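Side-chain contact in extracellular solute-binding protein family 1 (PDB 4R2F), which binds the disaccharide laminaribiose and probably delivers it to a sugar transporter as an extracellular solute-binding protein: residues P349-K352 / S353-E356. Sequence-based numbering, arbitrary orientation.
Sequences PVFK and SITE
P349, F351 and K352 fold back onto I354, T355 and E356 in a local contact within one continuous turn, where the chain leaves strand 348-349 and enters the short helix 352-355. The backbone winds round the carbonyl of F351: F351 O accepts T355 N at 3.2 Å, a hydrogen bond lying in the carbonyl plane, while the bond from I354 N is weak. One residue on, K352 O accepts T355 OG1 at 2.6 Å, the donor tilted 17° from the carbonyl plane, and receives a weak bond from E356 N. With chi1 at 67°, OG1 sits between its own backbone N and carbonyl carbon, turned back toward the K352 carbonyl three residues earlier, and T355 CG2 is sent instead to the proline ring, 3.7 Å from P349 CG. A valine in place of T355 has no hydroxyl and would probably cost the K352 carbonyl its short side-chain bond, leaving the weak one from E356 N to hold this corner less firmly. This single helical turn follows a short strand that pairs antiparallel with strand 145-161 in a solute-binding protein fold; the P349 side chain lies about 13 Å from a bound glucose unit of the laminaribiose. On the buried side I354 CG2 lies 3.6 Å from P349 CB, and W340 of helix 337-341 touches both residues. The other branch of I354 ends in CD1, 3.9 Å from F351 CB and at the edge of the phenylalanine ring, which stacks on F132. S353 OG bonds to D131. On the exposed side K352 crosses E356 at a slant, its CE 3.4 Å from E356 OE2, while NZ stays beyond salt-bridge distance.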
# COMPACT_ATOMS: atom_id res chain seq x y z
N PRO A 349 -2.80 10.21 6.62
CA PRO A 349 -2.06 11.41 6.21
C PRO A 349 -0.62 11.43 6.72
O PRO A 349 -0.27 10.66 7.60
CB PRO A 349 -2.86 12.56 6.83
CG PRO A 349 -3.61 11.95 7.95
CD PRO A 349 -3.83 10.50 7.63
N VAL A 350 0.20 12.30 6.14
CA VAL A 350 1.58 12.48 6.61
C VAL A 350 1.78 13.85 7.28
O VAL A 350 2.90 14.23 7.63
CB VAL A 350 2.62 12.33 5.47
CG1 VAL A 350 2.59 10.91 4.91
CG2 VAL A 350 2.42 13.38 4.38
N PHE A 351 0.67 14.57 7.44
CA PHE A 351 0.67 15.90 8.04
C PHE A 351 -0.09 15.89 9.34
O PHE A 351 -1.22 15.41 9.41
CB PHE A 351 0.04 16.91 7.09
CG PHE A 351 0.90 17.25 5.91
CD1 PHE A 351 2.12 17.89 6.08
CD2 PHE A 351 0.49 16.95 4.62
CE1 PHE A 351 2.92 18.20 4.99
CE2 PHE A 351 1.28 17.26 3.53
CZ PHE A 351 2.50 17.88 3.72
N LYS A 352 0.53 16.44 10.38
CA LYS A 352 -0.03 16.46 11.74
C LYS A 352 -1.42 17.11 11.83
O LYS A 352 -2.32 16.57 12.48
CB LYS A 352 0.95 17.15 12.69
CG LYS A 352 0.47 17.17 14.12
CD LYS A 352 1.61 17.37 15.10
CE LYS A 352 1.21 16.84 16.47
NZ LYS A 352 1.86 17.60 17.57
N SER A 353 -1.59 18.25 11.15
CA SER A 353 -2.87 18.95 11.16
C SER A 353 -3.99 18.07 10.62
O SER A 353 -5.11 18.13 11.11
CB SER A 353 -2.79 20.24 10.34
OG SER A 353 -2.34 19.98 9.01
N ILE A 354 -3.69 17.27 9.60
CA ILE A 354 -4.72 16.41 9.02
C ILE A 354 -5.07 15.30 10.01
O ILE A 354 -6.24 14.95 10.17
CB ILE A 354 -4.30 15.83 7.66
CG1 ILE A 354 -3.98 16.96 6.70
CG2 ILE A 354 -5.44 14.99 7.10
CD1 ILE A 354 -3.43 16.55 5.34
N THR A 355 -4.07 14.77 10.70
CA THR A 355 -4.32 13.72 11.72
C THR A 355 -5.10 14.22 12.92
O THR A 355 -5.58 13.43 13.71
CB THR A 355 -3.03 13.09 12.32
OG1 THR A 355 -2.33 14.07 13.10
CG2 THR A 355 -2.12 12.51 11.25
N GLU A 356 -5.21 15.54 13.06
CA GLU A 356 -5.99 16.16 14.14
C GLU A 356 -7.32 16.74 13.67
O GLU A 356 -8.07 17.32 14.44
CB GLU A 356 -5.15 17.26 14.75
CG GLU A 356 -3.91 16.70 15.43
CD GLU A 356 -2.99 17.78 15.97
OE1 GLU A 356 -3.12 18.94 15.52
OE2 GLU A 356 -2.15 17.47 16.84